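Local structure of xylulokinase (Brucella ovis, 5VM1) at residues Met298-Trp310 with Thr337-Tyr349. The protein probably phosphorylates D-xylulose to D-xylulose 5-phosphate with ATP, as a sugar kinase of the FGGY family. Residues are numbered along the deposited sequence; the frame is centred on the assembly and turned at random.
Sequences MGVILSAASALEW and TFLPYLSGERTPY
L342 lies over one face of the W310 indole in a CH-pi contact, with L342 CD2 4.3 Å from the centroid of the six-membered ring. L342 CD1 lies 3.7 Å from W310 CB. The F338 ring receives A307 CB at its edge, near the ring plane. L302 CD2 sits over one face of the R346 guanidinium, and the two side chains cross at about a right angle; F133 makes a cation-pi contact with the same arginine. L302 N donates to the syn lone pair of E345 OE1 at 2.8 Å, in an almost straight bond (175°). R346 N meets the same oxygen on the anti side, 15° out of the carboxylate plane. The E345 chain bends at chi2 (59°) to bring OE1 there. Two hydrogen bonds join V300 and T347: V300 N donates to the side-chain OG1 of T347 at 3.0 Å, and T347 N donates to V300 O. T347 OG1 also bonds A283 O. One water joins S303 N to P340 O. Strand 295-301 belongs to the mixed sheet of the actin-like C-terminal FGGY domain; the loop after strand 337-339 lines its end and the start of helix 305-315, with helices 367-390 and 470-488 packed against P340.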
ATOM      1  N   MET A 298      -5.732  -6.865   3.141  1.00 31.38           N
ATOM      2  CA  MET A 298      -4.352  -6.451   3.331  1.00 32.80           C
ATOM      3  C   MET A 298      -3.926  -6.891   4.718  1.00 32.57           C
ATOM      4  O   MET A 298      -4.530  -6.484   5.711  1.00 46.02           O
ATOM      5  CB  MET A 298      -4.201  -4.935   3.167  1.00 46.84           C
ATOM      6  CG  MET A 298      -3.204  -4.526   2.123  1.00 45.27           C
ATOM      7  SD  MET A 298      -2.685  -2.827   2.314  1.00 52.53           S
ATOM      8  CE  MET A 298      -4.116  -1.882   1.864  1.00 65.87           C
ATOM      9  N   GLY A 299      -2.950  -7.790   4.782  1.00 34.42           N
ATOM     10  CA  GLY A 299      -2.281  -8.113   6.028  1.00 31.42           C
ATOM     11  C   GLY A 299      -1.000  -7.309   6.102  1.00 31.42           C
ATOM     12  O   GLY A 299      -0.242  -7.240   5.131  1.00 26.28           O
ATOM     13  N   VAL A 300      -0.789  -6.657   7.243  1.00 23.10           N
ATOM     14  CA  VAL A 300       0.354  -5.765   7.432  1.00 23.92           C
ATOM     15  C   VAL A 300       1.271  -6.331   8.507  1.00 28.41           C
ATOM     16  O   VAL A 300       0.852  -6.509   9.653  1.00 31.20           O
ATOM     17  CB  VAL A 300      -0.064  -4.340   7.807  1.00 23.12           C
ATOM     18  CG1 VAL A 300       1.176  -3.484   7.934  1.00 24.11           C
ATOM     19  CG2 VAL A 300      -0.977  -3.799   6.776  1.00 23.22           C
ATOM     20  N   ILE A 301       2.531  -6.555   8.145  1.00 29.65           N
ATOM     21  CA  ILE A 301       3.599  -6.910   9.067  1.00 22.85           C
ATOM     22  C   ILE A 301       4.434  -5.659   9.303  1.00 37.03           C
ATOM     23  O   ILE A 301       5.074  -5.150   8.372  1.00 45.11           O
ATOM     24  CB  ILE A 301       4.469  -8.034   8.488  1.00 35.58           C
ATOM     25  CG1 ILE A 301       3.650  -9.314   8.363  1.00 35.50           C
ATOM     26  CG2 ILE A 301       5.768  -8.222   9.307  1.00 28.32           C
ATOM     27  CD1 ILE A 301       4.177 -10.222   7.323  1.00 38.03           C
ATOM     28  N   LEU A 302       4.434  -5.149  10.539  1.00 28.75           N
ATOM     29  CA  LEU A 302       5.028  -3.832  10.752  1.00 31.77           C
ATOM     30  C   LEU A 302       6.543  -3.820  10.525  1.00 37.50           C
ATOM     31  O   LEU A 302       7.099  -2.765  10.190  1.00 30.72           O
ATOM     32  CB  LEU A 302       4.680  -3.305  12.137  1.00 30.99           C
ATOM     33  CG  LEU A 302       3.216  -2.888  12.256  1.00 30.04           C
ATOM     34  CD1 LEU A 302       2.973  -2.251  13.603  1.00 25.38           C
ATOM     35  CD2 LEU A 302       2.760  -1.997  11.078  1.00 24.42           C
ATOM     36  N   SER A 303       7.239  -4.947  10.695  1.00 28.99           N
ATOM     37  CA  SER A 303       8.678  -4.957  10.453  1.00 24.47           C
ATOM     38  C   SER A 303       9.036  -6.210   9.686  1.00 24.25           C
ATOM     39  O   SER A 303       9.041  -7.311  10.241  1.00 36.46           O
ATOM     40  CB  SER A 303       9.467  -4.860  11.752  1.00 33.17           C
ATOM     41  OG  SER A 303       9.219  -3.624  12.396  1.00 41.34           O
ATOM     42  N   ALA A 304       9.327  -6.030   8.399  1.00 37.93           N
ATOM     43  CA  ALA A 304       9.741  -7.131   7.549  1.00 37.82           C
ATOM     44  C   ALA A 304      11.177  -6.860   7.131  1.00 41.45           C
ATOM     45  O   ALA A 304      12.115  -7.352   7.784  1.00 38.55           O
ATOM     46  CB  ALA A 304       8.802  -7.301   6.351  1.00 24.31           C
ATOM     47  N   ALA A 305      11.419  -6.105   6.055  1.00 39.98           N
ATOM     48  CA  ALA A 305      12.788  -5.779   5.680  1.00 43.48           C
ATOM     49  C   ALA A 305      13.474  -4.937   6.743  1.00 37.64           C
ATOM     50  O   ALA A 305      14.688  -5.051   6.941  1.00 34.45           O
ATOM     51  CB  ALA A 305      12.791  -5.047   4.334  1.00 28.16           C
ATOM     52  N   SER A 306      12.714  -4.125   7.470  1.00 38.66           N
ATOM     53  CA  SER A 306      13.331  -3.311   8.506  1.00 42.01           C
ATOM     54  C   SER A 306      13.798  -4.153   9.682  1.00 41.20           C
ATOM     55  O   SER A 306      14.700  -3.733  10.414  1.00 49.54           O
ATOM     56  CB  SER A 306      12.353  -2.241   8.977  1.00 33.00           C
ATOM     57  OG  SER A 306      11.330  -2.812   9.763  1.00 32.19           O
ATOM     58  N   ALA A 307      13.216  -5.341   9.866  1.00 40.27           N
ATOM     59  CA  ALA A 307      13.745  -6.267  10.857  1.00 31.78           C
ATOM     60  C   ALA A 307      15.139  -6.736  10.469  1.00 36.46           C
ATOM     61  O   ALA A 307      16.020  -6.808  11.327  1.00 42.15           O
ATOM     62  CB  ALA A 307      12.811  -7.459  11.032  1.00 26.07           C
ATOM     63  N   LEU A 308      15.379  -7.008   9.177  1.00 39.51           N
ATOM     64  CA  LEU A 308      16.730  -7.374   8.750  1.00 34.31           C
ATOM     65  C   LEU A 308      17.673  -6.178   8.777  1.00 31.06           C
ATOM     66  O   LEU A 308      18.819  -6.309   9.195  1.00 38.98           O
ATOM     67  CB  LEU A 308      16.711  -7.996   7.361  1.00 31.88           C
ATOM     68  CG  LEU A 308      18.089  -8.453   6.873  1.00 31.55           C
ATOM     69  CD1 LEU A 308      18.698  -9.545   7.761  1.00 31.69           C
ATOM     70  CD2 LEU A 308      17.985  -8.888   5.412  1.00 32.09           C
ATOM     71  N   GLU A 309      17.207  -5.000   8.357  1.00 41.38           N
ATOM     72  CA  GLU A 309      18.008  -3.789   8.520  1.00 34.68           C
ATOM     73  C   GLU A 309      18.396  -3.603   9.979  1.00 33.82           C
ATOM     74  O   GLU A 309      19.554  -3.309  10.290  1.00 39.31           O
ATOM     75  CB  GLU A 309      17.245  -2.560   8.005  1.00 37.53           C
ATOM     76  CG  GLU A 309      17.607  -2.104   6.608  1.00 54.42           C
ATOM     77  CD  GLU A 309      16.381  -1.617   5.812  1.00 72.14           C
ATOM     78  OE1 GLU A 309      15.562  -0.848   6.381  1.00 79.00           O
ATOM     79  OE2 GLU A 309      16.237  -2.017   4.625  1.00 64.19           O
ATOM     80  N   TRP A 310      17.437  -3.774  10.896  1.00 32.08           N
ATOM     81  CA  TRP A 310      17.760  -3.606  12.306  1.00 42.31           C
ATOM     82  C   TRP A 310      18.902  -4.531  12.720  1.00 48.84           C
ATOM     83  O   TRP A 310      19.901  -4.078  13.297  1.00 48.96           O
ATOM     84  CB  TRP A 310      16.539  -3.859  13.192  1.00 40.05           C
ATOM     85  CG  TRP A 310      16.970  -3.887  14.654  1.00 38.74           C
ATOM     86  CD1 TRP A 310      17.227  -2.808  15.450  1.00 34.73           C
ATOM     87  CD2 TRP A 310      17.215  -5.048  15.464  1.00 38.04           C
ATOM     88  NE1 TRP A 310      17.628  -3.221  16.700  1.00 32.83           N
ATOM     89  CE2 TRP A 310      17.629  -4.587  16.740  1.00 41.55           C
ATOM     90  CE3 TRP A 310      17.124  -6.431  15.238  1.00 30.14           C
ATOM     91  CZ2 TRP A 310      17.952  -5.460  17.798  1.00 44.89           C
ATOM     92  CZ3 TRP A 310      17.439  -7.301  16.289  1.00 31.54           C
ATOM     93  CH2 TRP A 310      17.851  -6.807  17.557  1.00 33.90           C
ATOM     94  N   THR A 337      14.772 -18.619  17.397  1.00 32.99           N
ATOM     95  CA  THR A 337      13.518 -18.092  16.885  1.00 30.18           C
ATOM     96  C   THR A 337      13.553 -16.571  16.991  1.00 35.31           C
ATOM     97  O   THR A 337      14.025 -16.021  17.991  1.00 43.40           O
ATOM     98  CB  THR A 337      12.312 -18.678  17.676  1.00 34.01           C
ATOM     99  OG1 THR A 337      12.159 -20.088  17.393  1.00 38.92           O
ATOM    100  CG2 THR A 337      11.016 -17.935  17.364  1.00 31.18           C
ATOM    101  N   PHE A 338      13.072 -15.882  15.965  1.00 30.25           N
ATOM    102  CA  PHE A 338      13.028 -14.420  15.978  1.00 31.77           C
ATOM    103  C   PHE A 338      11.574 -13.961  15.865  1.00 39.73           C
ATOM    104  O   PHE A 338      10.854 -14.377  14.948  1.00 41.93           O
ATOM    105  CB  PHE A 338      13.874 -13.834  14.848  1.00 28.36           C
ATOM    106  CG  PHE A 338      13.848 -12.341  14.769  1.00 29.15           C
ATOM    107  CD1 PHE A 338      14.502 -11.567  15.702  1.00 39.20           C
ATOM    108  CD2 PHE A 338      13.179 -11.709  13.754  1.00 36.98           C
ATOM    109  CE1 PHE A 338      14.484 -10.180  15.627  1.00 35.05           C
ATOM    110  CE2 PHE A 338      13.157 -10.329  13.670  1.00 33.11           C
ATOM    111  CZ  PHE A 338      13.812  -9.568  14.605  1.00 32.14           C
ATOM    112  N   LEU A 339      11.120 -13.185  16.844  1.00 33.82           N
ATOM    113  CA  LEU A 339       9.848 -12.484  16.718  1.00 36.74           C
ATOM    114  C   LEU A 339      10.095 -11.079  16.171  1.00 39.57           C
ATOM    115  O   LEU A 339      10.773 -10.287  16.836  1.00 42.40           O
ATOM    116  CB  LEU A 339       9.142 -12.398  18.056  1.00 33.14           C
ATOM    117  CG  LEU A 339       8.509 -13.606  18.716  1.00 29.37           C
ATOM    118  CD1 LEU A 339       7.555 -13.040  19.747  1.00 34.98           C
ATOM    119  CD2 LEU A 339       7.775 -14.490  17.753  1.00 28.96           C
ATOM    120  N   PRO A 340       9.572 -10.720  14.982  1.00 33.58           N
ATOM    121  CA  PRO A 340       9.950  -9.435  14.362  1.00 37.96           C
ATOM    122  C   PRO A 340       9.151  -8.226  14.840  1.00 41.57           C
ATOM    123  O   PRO A 340       8.915  -7.297  14.063  1.00 44.48           O
ATOM    124  CB  PRO A 340       9.706  -9.690  12.870  1.00 34.74           C
ATOM    125  CG  PRO A 340       8.622 -10.698  12.838  1.00 28.51           C
ATOM    126  CD  PRO A 340       8.757 -11.553  14.076  1.00 32.27           C
ATOM    127  N   TYR A 341       8.710  -8.226  16.095  1.00 39.99           N
ATOM    128  CA  TYR A 341       7.788  -7.208  16.600  1.00 32.44           C
ATOM    129  C   TYR A 341       8.520  -5.983  17.139  1.00 37.70           C
ATOM    130  O   TYR A 341       8.153  -5.465  18.210  1.00 33.88           O
ATOM    131  CB  TYR A 341       6.884  -7.811  17.672  1.00 23.72           C
ATOM    132  CG  TYR A 341       6.156  -9.081  17.254  1.00 30.75           C
ATOM    133  CD1 TYR A 341       5.729  -9.266  15.929  1.00 31.36           C
ATOM    134  CD2 TYR A 341       5.896 -10.108  18.183  1.00 30.67           C
ATOM    135  CE1 TYR A 341       5.070 -10.436  15.534  1.00 31.80           C
ATOM    136  CE2 TYR A 341       5.212 -11.276  17.809  1.00 29.69           C
ATOM    137  CZ  TYR A 341       4.805 -11.432  16.479  1.00 36.08           C
ATOM    138  OH  TYR A 341       4.127 -12.571  16.079  1.00 27.69           O
ATOM    139  N   LEU A 342       9.537  -5.488  16.418  1.00 30.51           N
ATOM    140  CA  LEU A 342      10.337  -4.353  16.893  1.00 23.83           C
ATOM    141  C   LEU A 342       9.512  -3.088  17.105  1.00 24.43           C
ATOM    142  O   LEU A 342       9.921  -2.218  17.889  1.00 36.11           O
ATOM    143  CB  LEU A 342      11.459  -4.045  15.899  1.00 27.32           C
ATOM    144  CG  LEU A 342      12.372  -5.241  15.612  1.00 25.12           C
ATOM    145  CD1 LEU A 342      13.186  -4.940  14.396  1.00 31.28           C
ATOM    146  CD2 LEU A 342      13.259  -5.586  16.791  1.00 30.97           C
ATOM    147  N   SER A 343       8.347  -2.984  16.443  1.00 26.85           N
ATOM    148  CA  SER A 343       7.460  -1.829  16.512  1.00 24.77           C
ATOM    149  C   SER A 343       6.073  -2.226  16.961  1.00 28.80           C
ATOM    150  O   SER A 343       5.098  -1.582  16.570  1.00 37.01           O
ATOM    151  CB  SER A 343       7.349  -1.122  15.164  1.00 24.83           C
ATOM    152  OG  SER A 343       8.620  -0.806  14.641  1.00 48.34           O
ATOM    153  N   GLY A 344       5.964  -3.304  17.735  1.00 35.37           N
ATOM    154  CA  GLY A 344       4.688  -3.963  17.948  1.00 23.95           C
ATOM    155  C   GLY A 344       4.409  -4.853  16.754  1.00 22.58           C
ATOM    156  O   GLY A 344       5.291  -5.151  15.953  1.00 33.06           O
ATOM    157  N   GLU A 345       3.156  -5.259  16.623  1.00 29.11           N
ATOM    158  CA  GLU A 345       2.705  -5.972  15.438  1.00 34.56           C
ATOM    159  C   GLU A 345       1.274  -5.560  15.128  1.00 36.23           C
ATOM    160  O   GLU A 345       0.489  -5.270  16.035  1.00 41.55           O
ATOM    161  CB  GLU A 345       2.770  -7.505  15.564  1.00 39.67           C
ATOM    162  CG  GLU A 345       2.455  -8.226  14.240  1.00 31.43           C
ATOM    163  CD  GLU A 345       3.409  -7.840  13.116  1.00 39.56           C
ATOM    164  OE1 GLU A 345       3.455  -6.653  12.719  1.00 42.40           O
ATOM    165  OE2 GLU A 345       4.132  -8.734  12.628  1.00 43.75           O
ATOM    166  N   ARG A 346       0.950  -5.514  13.831  1.00 37.16           N
ATOM    167  CA  ARG A 346      -0.411  -5.218  13.389  1.00 46.79           C
ATOM    168  C   ARG A 346      -1.173  -6.530  13.164  1.00 45.80           C
ATOM    169  O   ARG A 346      -1.822  -7.030  14.090  1.00 45.65           O
ATOM    170  CB  ARG A 346      -0.384  -4.309  12.141  1.00 43.18           C
ATOM    171  CG  ARG A 346      -1.754  -3.787  11.739  1.00 44.87           C
ATOM    172  CD  ARG A 346      -1.716  -2.541  10.857  1.00 47.29           C
ATOM    173  NE  ARG A 346      -1.262  -1.376  11.619  1.00 46.22           N
ATOM    174  CZ  ARG A 346      -1.219  -0.130  11.149  1.00 52.59           C
ATOM    175  NH1 ARG A 346      -0.775   0.844  11.934  1.00 60.82           N
ATOM    176  NH2 ARG A 346      -1.639   0.154   9.914  1.00 45.18           N
ATOM    177  N   THR A 347      -1.082  -7.123  11.974  1.00 38.63           N
ATOM    178  CA  THR A 347      -1.804  -8.365  11.702  1.00 37.26           C
ATOM    179  C   THR A 347      -1.065  -9.552  12.313  1.00 35.92           C
ATOM    180  O   THR A 347       0.106  -9.775  11.990  1.00 31.88           O
ATOM    181  CB  THR A 347      -1.957  -8.569  10.191  1.00 40.44           C
ATOM    182  OG1 THR A 347      -2.479  -7.376   9.592  1.00 33.44           O
ATOM    183  CG2 THR A 347      -2.804  -9.823   9.840  1.00 32.02           C
ATOM    184  N   PRO A 348      -1.724 -10.371  13.150  1.00 36.81           N
ATOM    185  CA  PRO A 348      -3.139 -10.380  13.549  1.00 37.96           C
ATOM    186  C   PRO A 348      -3.487  -9.911  14.978  1.00 36.11           C
ATOM    187  O   PRO A 348      -4.646 -10.024  15.370  1.00 41.65           O
ATOM    188  CB  PRO A 348      -3.483 -11.854  13.432  1.00 36.95           C
ATOM    189  CG  PRO A 348      -2.230 -12.506  13.961  1.00 32.95           C
ATOM    190  CD  PRO A 348      -1.074 -11.646  13.499  1.00 34.79           C
ATOM    191  N   TYR A 349      -2.550  -9.360  15.738  1.00 32.59           N
ATOM    192  CA  TYR A 349      -2.808  -9.151  17.157  1.00 37.66           C
ATOM    193  C   TYR A 349      -3.122  -7.699  17.490  1.00 37.24           C
ATOM    194  O   TYR A 349      -3.700  -7.431  18.552  1.00 40.10           O
ATOM    195  CB  TYR A 349      -1.585  -9.591  17.992  1.00 44.32           C
ATOM    196  CG  TYR A 349      -1.083 -10.996  17.728  1.00 38.30           C
ATOM    197  CD1 TYR A 349      -1.847 -12.121  18.052  1.00 33.10           C
ATOM    198  CD2 TYR A 349       0.149 -11.194  17.094  1.00 25.79           C
ATOM    199  CE1 TYR A 349      -1.380 -13.419  17.790  1.00 30.17           C
ATOM    200  CE2 TYR A 349       0.625 -12.476  16.830  1.00 32.52           C
ATOM    201  CZ  TYR A 349      -0.148 -13.589  17.177  1.00 42.37           C
ATOM    202  OH  TYR A 349       0.322 -14.859  16.904  1.00 46.87           O
TER
HETATM  203  O   HOH W   1       6.639  -6.901  12.326  1.00 43.96           O